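Local coordinates for protein transcriptional regulator, putative (Pseudomonas syringae pv. tomato, PDB 2R5F) that probably binds a sugar effector through this domain and, as a SorC-family regulator, presumably controls transcription in response to it, at residues D192-P204 with V213-N225. Numbering follows the deposited sequence.
Sequences DICLRYFDAQGKP and VVSMGLGKLRSIN
Arg196 and Leu218 carry the contact between a beta hairpin, turned through a type I' turn from Ile193 to Arg196, and the strand and helix that follow; strand 196-198 and helix 218-222 run nearly perpendicular (83°), their axes 10.4 Å apart. The Arg196 side chain, bent at chi2 (-66°), uses NE and NH2 on two different atoms of Ser215. Arg196 NE gives an almost straight bond, in the guanidinium plane, to Ser215 OG (2.9 Å), whereas Arg196 NH2 makes a bent one (134°) to Ser215 O (3.0 Å) from above the carbonyl plane. CA of Gly217, the N-cap residue of helix 218-222, lies over the centre of one guanidinium face. Ser215 OG in turn donates a weak bond to Cys194 O, joining the turn to the strand. A water gives hydrogen bonds to Met216 O (2.8 Å) and, weakly, to Ile193 O. Beyond these polar bonds, Leu218 packs against the hairpin: CG meets Arg196 CB (3.6 Å), and CD1 meets Pro204 CG (3.8 Å) and reaches the edge of the Phe198 ring. One turn on, Leu221 CD2 touches Ile193 CG2 (3.7 Å), the two side chains crossing at about a right angle; Ile193 also packs on Val158 and Ile160 of strand 155-162. At the outer end Leu195 CD2 lies 3.9 Å from both CG1 and CG2 of Val213, and both residues touch Leu93. Polar bonds thus join the hairpin to strand 214-215, and Leu218 and Leu221 join it to the helix; one firm accepted bond and one weak donated bond probably restrict the rotation of the Ser215 hydroxyl.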
ATOM      1  N   ASP A 192       4.233   9.764   4.101  1.00 39.34           N
ATOM      2  CA  ASP A 192       5.225   8.809   3.611  1.00 39.43           C
ATOM      3  C   ASP A 192       4.546   7.615   2.979  1.00 39.70           C
ATOM      4  O   ASP A 192       3.434   7.222   3.365  1.00 38.82           O
ATOM      5  CB  ASP A 192       6.149   8.331   4.746  1.00 39.77           C
ATOM      6  CG  ASP A 192       5.516   7.219   5.602  1.00 42.36           C
ATOM      7  OD1 ASP A 192       4.771   7.531   6.548  1.00 45.88           O
ATOM      8  OD2 ASP A 192       5.789   6.029   5.357  1.00 43.92           O
ATOM      9  N   ILE A 193       5.233   7.059   1.984  1.00 39.92           N
ATOM     10  CA  ILE A 193       4.969   5.722   1.484  1.00 39.34           C
ATOM     11  C   ILE A 193       6.286   4.969   1.694  1.00 40.16           C
ATOM     12  O   ILE A 193       7.350   5.457   1.314  1.00 38.53           O
ATOM     13  CB  ILE A 193       4.577   5.703  -0.004  1.00 39.36           C
ATOM     14  CG1 ILE A 193       3.193   6.342  -0.202  1.00 39.12           C
ATOM     15  CG2 ILE A 193       4.608   4.267  -0.505  1.00 37.12           C
ATOM     16  CD1 ILE A 193       2.782   6.623  -1.634  1.00 37.22           C
ATOM     17  N   CYS A 194       6.196   3.814   2.349  1.00 41.03           N
ATOM     18  CA  CYS A 194       7.344   2.946   2.646  1.00 43.34           C
ATOM     19  C   CYS A 194       8.476   3.631   3.412  1.00 43.53           C
ATOM     20  O   CYS A 194       9.629   3.317   3.193  1.00 44.44           O
ATOM     21  CB  CYS A 194       7.900   2.296   1.375  1.00 43.36           C
ATOM     22  SG  CYS A 194       6.752   1.138   0.580  1.00 45.88           S
ATOM     23  N   LEU A 195       8.128   4.551   4.311  1.00 43.75           N
ATOM     24  CA  LEU A 195       9.097   5.370   5.023  1.00 43.85           C
ATOM     25  C   LEU A 195       9.855   6.292   4.064  1.00 43.26           C
ATOM     26  O   LEU A 195      10.900   6.830   4.399  1.00 42.70           O
ATOM     27  CB  LEU A 195      10.064   4.499   5.839  1.00 44.60           C
ATOM     28  CG  LEU A 195      10.148   4.793   7.339  1.00 47.42           C
ATOM     29  CD1 LEU A 195       8.737   4.997   7.968  1.00 48.46           C
ATOM     30  CD2 LEU A 195      10.897   3.679   8.032  1.00 47.87           C
ATOM     31  N   ARG A 196       9.313   6.493   2.868  1.00 42.79           N
ATOM     32  CA  ARG A 196       9.833   7.548   1.995  1.00 41.94           C
ATOM     33  C   ARG A 196       8.903   8.778   2.049  1.00 41.43           C
ATOM     34  O   ARG A 196       7.763   8.708   1.649  1.00 40.58           O
ATOM     35  CB  ARG A 196       9.997   7.018   0.565  1.00 42.33           C
ATOM     36  CG  ARG A 196      10.865   5.735   0.446  1.00 42.70           C
ATOM     37  CD  ARG A 196      12.309   6.035   0.829  1.00 45.50           C
ATOM     38  NE  ARG A 196      13.192   4.890   0.622  1.00 49.02           N
ATOM     39  CZ  ARG A 196      14.316   4.920  -0.090  1.00 50.26           C
ATOM     40  NH1 ARG A 196      14.725   6.043  -0.667  1.00 51.73           N
ATOM     41  NH2 ARG A 196      15.036   3.820  -0.231  1.00 52.46           N
ATOM     42  N   TYR A 197       9.423   9.910   2.516  1.00 41.38           N
ATOM     43  CA  TYR A 197       8.606  11.091   2.783  1.00 41.17           C
ATOM     44  C   TYR A 197       8.448  12.010   1.578  1.00 40.42           C
ATOM     45  O   TYR A 197       9.340  12.106   0.744  1.00 40.46           O
ATOM     46  CB  TYR A 197       9.157  11.835   4.017  1.00 41.73           C
ATOM     47  CG  TYR A 197       8.880  11.075   5.302  1.00 42.93           C
ATOM     48  CD1 TYR A 197       9.726  10.048   5.740  1.00 44.25           C
ATOM     49  CD2 TYR A 197       7.752  11.352   6.054  1.00 43.89           C
ATOM     50  CE1 TYR A 197       9.450   9.332   6.904  1.00 43.88           C
ATOM     51  CE2 TYR A 197       7.473  10.651   7.214  1.00 44.91           C
ATOM     52  CZ  TYR A 197       8.318   9.642   7.636  1.00 44.70           C
ATOM     53  OH  TYR A 197       7.994   8.961   8.801  1.00 44.31           O
ATOM     54  N   PHE A 198       7.300  12.673   1.493  1.00 39.36           N
ATOM     55  CA  PHE A 198       6.986  13.607   0.410  1.00 38.13           C
ATOM     56  C   PHE A 198       6.242  14.821   0.952  1.00 38.18           C
ATOM     57  O   PHE A 198       5.681  14.782   2.055  1.00 37.40           O
ATOM     58  CB  PHE A 198       6.152  12.947  -0.693  1.00 37.91           C
ATOM     59  CG  PHE A 198       4.936  12.215  -0.190  1.00 37.69           C
ATOM     60  CD1 PHE A 198       3.781  12.903   0.166  1.00 36.38           C
ATOM     61  CD2 PHE A 198       4.948  10.842  -0.065  1.00 38.84           C
ATOM     62  CE1 PHE A 198       2.668  12.241   0.646  1.00 35.91           C
ATOM     63  CE2 PHE A 198       3.816  10.157   0.408  1.00 39.52           C
ATOM     64  CZ  PHE A 198       2.682  10.854   0.768  1.00 36.75           C
ATOM     65  N   ASP A 199       6.238  15.892   0.167  1.00 37.83           N
ATOM     66  CA  ASP A 199       5.614  17.129   0.594  1.00 38.77           C
ATOM     67  C   ASP A 199       4.159  17.207   0.104  1.00 38.75           C
ATOM     68  O   ASP A 199       3.629  16.218  -0.460  1.00 37.13           O
ATOM     69  CB  ASP A 199       6.496  18.364   0.254  1.00 39.32           C
ATOM     70  CG  ASP A 199       6.416  18.802  -1.213  1.00 40.60           C
ATOM     71  OD1 ASP A 199       5.548  18.326  -1.979  1.00 42.94           O
ATOM     72  OD2 ASP A 199       7.225  19.677  -1.590  1.00 41.28           O
ATOM     73  N   ALA A 200       3.527  18.361   0.337  1.00 38.45           N
ATOM     74  CA  ALA A 200       2.106  18.560   0.028  1.00 39.32           C
ATOM     75  C   ALA A 200       1.768  18.363  -1.450  1.00 39.79           C
ATOM     76  O   ALA A 200       0.625  18.050  -1.784  1.00 40.07           O
ATOM     77  CB  ALA A 200       1.622  19.928   0.531  1.00 38.57           C
ATOM     78  N   GLN A 201       2.767  18.516  -2.323  1.00 40.65           N
ATOM     79  CA  GLN A 201       2.570  18.272  -3.754  1.00 41.38           C
ATOM     80  C   GLN A 201       3.162  16.967  -4.236  1.00 40.74           C
ATOM     81  O   GLN A 201       3.118  16.667  -5.413  1.00 41.04           O
ATOM     82  CB  GLN A 201       3.109  19.424  -4.587  1.00 41.90           C
ATOM     83  CG  GLN A 201       2.109  20.570  -4.753  1.00 45.35           C
ATOM     84  CD  GLN A 201       2.794  21.862  -5.087  1.00 49.58           C
ATOM     85  OE1 GLN A 201       4.014  21.961  -4.971  1.00 50.36           O
ATOM     86  NE2 GLN A 201       2.014  22.876  -5.504  1.00 51.13           N
ATOM     87  N   GLY A 202       3.731  16.201  -3.324  1.00 40.67           N
ATOM     88  CA  GLY A 202       4.152  14.845  -3.629  1.00 40.77           C
ATOM     89  C   GLY A 202       5.604  14.749  -4.020  1.00 40.84           C
ATOM     90  O   GLY A 202       6.057  13.704  -4.507  1.00 40.83           O
ATOM     91  N   LYS A 203       6.332  15.839  -3.802  1.00 40.50           N
ATOM     92  CA  LYS A 203       7.773  15.895  -4.066  1.00 40.34           C
ATOM     93  C   LYS A 203       8.513  15.258  -2.889  1.00 39.82           C
ATOM     94  O   LYS A 203       8.234  15.593  -1.747  1.00 39.42           O
ATOM     95  CB  LYS A 203       8.211  17.365  -4.232  1.00 39.97           C
ATOM     96  CG  LYS A 203       9.737  17.560  -4.403  1.00 41.59           C
ATOM     97  CD  LYS A 203      10.200  18.996  -4.099  1.00 42.64           C
ATOM     98  CE  LYS A 203      10.403  19.226  -2.590  1.00 47.06           C
ATOM     99  NZ  LYS A 203      10.902  20.602  -2.281  1.00 48.82           N
ATOM    100  N   PRO A 204       9.473  14.345  -3.153  1.00 40.18           N
ATOM    101  CA  PRO A 204      10.212  13.706  -2.048  1.00 40.07           C
ATOM    102  C   PRO A 204      10.971  14.677  -1.119  1.00 40.10           C
ATOM    103  O   PRO A 204      11.517  15.679  -1.588  1.00 40.19           O
ATOM    104  CB  PRO A 204      11.182  12.763  -2.778  1.00 40.00           C
ATOM    105  CG  PRO A 204      10.505  12.475  -4.086  1.00 39.45           C
ATOM    106  CD  PRO A 204       9.896  13.809  -4.459  1.00 40.34           C
ATOM    107  N   VAL A 213      16.904   0.653   7.570  1.00 56.93           N
ATOM    108  CA  VAL A 213      15.714   0.747   6.706  1.00 56.62           C
ATOM    109  C   VAL A 213      16.005   0.428   5.226  1.00 56.52           C
ATOM    110  O   VAL A 213      16.681   1.186   4.503  1.00 57.19           O
ATOM    111  CB  VAL A 213      14.975   2.102   6.865  1.00 56.34           C
ATOM    112  CG1 VAL A 213      13.812   2.207   5.893  1.00 56.59           C
ATOM    113  CG2 VAL A 213      14.465   2.243   8.275  1.00 56.72           C
ATOM    114  N   VAL A 214      15.505  -0.727   4.803  1.00 55.61           N
ATOM    115  CA  VAL A 214      15.532  -1.130   3.406  1.00 54.59           C
ATOM    116  C   VAL A 214      14.124  -0.885   2.931  1.00 54.32           C
ATOM    117  O   VAL A 214      13.178  -1.264   3.613  1.00 54.15           O
ATOM    118  CB  VAL A 214      15.887  -2.635   3.250  1.00 54.36           C
ATOM    119  CG1 VAL A 214      15.730  -3.084   1.800  1.00 53.20           C
ATOM    120  CG2 VAL A 214      17.294  -2.919   3.781  1.00 53.78           C
ATOM    121  N   SER A 215      13.978  -0.226   1.790  1.00 53.97           N
ATOM    122  CA  SER A 215      12.659   0.058   1.257  1.00 54.40           C
ATOM    123  C   SER A 215      12.759   0.573  -0.162  1.00 54.60           C
ATOM    124  O   SER A 215      13.785   1.128  -0.555  1.00 54.17           O
ATOM    125  CB  SER A 215      11.917   1.080   2.131  1.00 54.48           C
ATOM    126  OG  SER A 215      12.420   2.392   1.952  1.00 53.73           O
HETATM  127  N   MSE A 216      11.682   0.404  -0.923  1.00 54.74           N
HETATM  128  CA  MSE A 216      11.617   0.950  -2.272  1.00 55.98           C
HETATM  129  C   MSE A 216      11.473   2.469  -2.253  1.00 54.27           C
HETATM  130  O   MSE A 216      10.748   3.025  -1.399  1.00 54.18           O
HETATM  131  CB  MSE A 216      10.444   0.340  -3.016  1.00 55.65           C
HETATM  132  CG  MSE A 216      10.517   0.571  -4.504  1.00 57.36           C
HETATM  133 SE   MSE A 216       8.866   0.029  -5.291  0.80 62.82          SE
HETATM  134  CE  MSE A 216       9.256  -1.866  -5.543  1.00 58.05           C
ATOM    135  N   GLY A 217      12.147   3.125  -3.201  1.00 53.20           N
ATOM    136  CA  GLY A 217      12.156   4.587  -3.326  1.00 51.31           C
ATOM    137  C   GLY A 217      10.931   5.092  -4.069  1.00 50.58           C
ATOM    138  O   GLY A 217      10.220   4.301  -4.699  1.00 50.24           O
ATOM    139  N   LEU A 218      10.686   6.404  -4.006  1.00 49.29           N
ATOM    140  CA  LEU A 218       9.454   6.996  -4.567  1.00 48.20           C
ATOM    141  C   LEU A 218       9.465   7.056  -6.087  1.00 48.45           C
ATOM    142  O   LEU A 218       8.436   6.829  -6.723  1.00 48.02           O
ATOM    143  CB  LEU A 218       9.167   8.374  -3.980  1.00 47.33           C
ATOM    144  CG  LEU A 218       8.726   8.407  -2.520  1.00 45.49           C
ATOM    145  CD1 LEU A 218       8.735   9.828  -1.958  1.00 46.09           C
ATOM    146  CD2 LEU A 218       7.364   7.760  -2.343  1.00 44.19           C
ATOM    147  N   GLY A 219      10.635   7.362  -6.652  1.00 48.41           N
ATOM    148  CA  GLY A 219      10.861   7.291  -8.088  1.00 48.70           C
ATOM    149  C   GLY A 219      10.600   5.909  -8.662  1.00 48.49           C
ATOM    150  O   GLY A 219       9.925   5.789  -9.675  1.00 48.73           O
ATOM    151  N   LYS A 220      11.144   4.875  -8.024  1.00 49.13           N
ATOM    152  CA  LYS A 220      10.869   3.487  -8.415  1.00 50.15           C
ATOM    153  C   LYS A 220       9.363   3.181  -8.332  1.00 50.08           C
ATOM    154  O   LYS A 220       8.799   2.520  -9.212  1.00 50.74           O
ATOM    155  CB  LYS A 220      11.668   2.493  -7.557  1.00 49.89           C
ATOM    156  CG  LYS A 220      13.175   2.507  -7.771  1.00 51.14           C
ATOM    157  CD  LYS A 220      13.915   1.508  -6.859  1.00 52.39           C
ATOM    158  CE  LYS A 220      14.121   2.048  -5.421  1.00 54.29           C
ATOM    159  NZ  LYS A 220      15.039   3.242  -5.419  1.00 54.68           N
ATOM    160  N   LEU A 221       8.713   3.687  -7.289  1.00 49.82           N
ATOM    161  CA  LEU A 221       7.289   3.450  -7.071  1.00 49.69           C
ATOM    162  C   LEU A 221       6.464   4.009  -8.218  1.00 50.26           C
ATOM    163  O   LEU A 221       5.579   3.341  -8.738  1.00 50.58           O
ATOM    164  CB  LEU A 221       6.843   4.068  -5.749  1.00 49.20           C
ATOM    165  CG  LEU A 221       5.417   3.836  -5.249  1.00 48.56           C
ATOM    166  CD1 LEU A 221       5.211   2.382  -4.817  1.00 42.95           C
ATOM    167  CD2 LEU A 221       5.095   4.817  -4.133  1.00 48.91           C
ATOM    168  N   ARG A 222       6.787   5.226  -8.631  1.00 51.07           N
ATOM    169  CA  ARG A 222       6.012   5.924  -9.650  1.00 52.00           C
ATOM    170  C   ARG A 222       5.925   5.142 -10.979  1.00 51.90           C
ATOM    171  O   ARG A 222       4.877   5.142 -11.621  1.00 52.52           O
ATOM    172  CB  ARG A 222       6.568   7.338  -9.853  1.00 52.08           C
ATOM    173  CG  ARG A 222       5.514   8.377 -10.176  1.00 53.25           C
ATOM    174  CD  ARG A 222       5.356   8.554 -11.680  1.00 56.78           C
ATOM    175  NE  ARG A 222       4.782   9.853 -12.033  1.00 57.50           N
ATOM    176  CZ  ARG A 222       3.476  10.083 -12.120  1.00 59.19           C
ATOM    177  NH1 ARG A 222       2.618   9.094 -11.866  1.00 59.10           N
ATOM    178  NH2 ARG A 222       3.024  11.294 -12.455  1.00 57.77           N
ATOM    179  N   SER A 223       7.005   4.464 -11.365  1.00 51.85           N
ATOM    180  CA  SER A 223       7.045   3.675 -12.603  1.00 51.45           C
ATOM    181  C   SER A 223       6.421   2.263 -12.552  1.00 50.94           C
ATOM    182  O   SER A 223       6.405   1.567 -13.567  1.00 51.48           O
ATOM    183  CB  SER A 223       8.497   3.545 -13.074  1.00 51.63           C
ATOM    184  OG  SER A 223       9.243   2.791 -12.135  1.00 53.00           O
ATOM    185  N   ILE A 224       5.935   1.813 -11.396  1.00 50.24           N
ATOM    186  CA  ILE A 224       5.334   0.470 -11.309  1.00 48.92           C
ATOM    187  C   ILE A 224       4.015   0.406 -12.097  1.00 48.61           C
ATOM    188  O   ILE A 224       3.189   1.326 -12.008  1.00 48.85           O
ATOM    189  CB  ILE A 224       5.196  -0.019  -9.832  1.00 48.67           C
ATOM    190  CG1 ILE A 224       6.581  -0.369  -9.291  1.00 49.04           C
ATOM    191  CG2 ILE A 224       4.287  -1.238  -9.722  1.00 47.86           C
ATOM    192  CD1 ILE A 224       6.633  -0.661  -7.832  1.00 49.22           C
ATOM    193  N   ASN A 225       3.844  -0.670 -12.882  1.00 48.23           N
ATOM    194  CA  ASN A 225       2.623  -0.927 -13.667  1.00 47.72           C
ATOM    195  C   ASN A 225       1.325  -0.455 -12.968  1.00 46.85           C
ATOM    196  O   ASN A 225       0.455   0.154 -13.593  1.00 46.86           O
ATOM    197  CB  ASN A 225       2.510  -2.427 -14.040  1.00 47.71           C
ATOM    198  CG  ASN A 225       3.348  -2.816 -15.272  1.00 50.47           C
ATOM    199  OD1 ASN A 225       3.679  -4.000 -15.475  1.00 50.60           O
ATOM    200  ND2 ASN A 225       3.688  -1.827 -16.101  1.00 53.41           N
TER
HETATM  201  O   HOH W   1       8.152   4.122  -1.735  1.00 42.12           O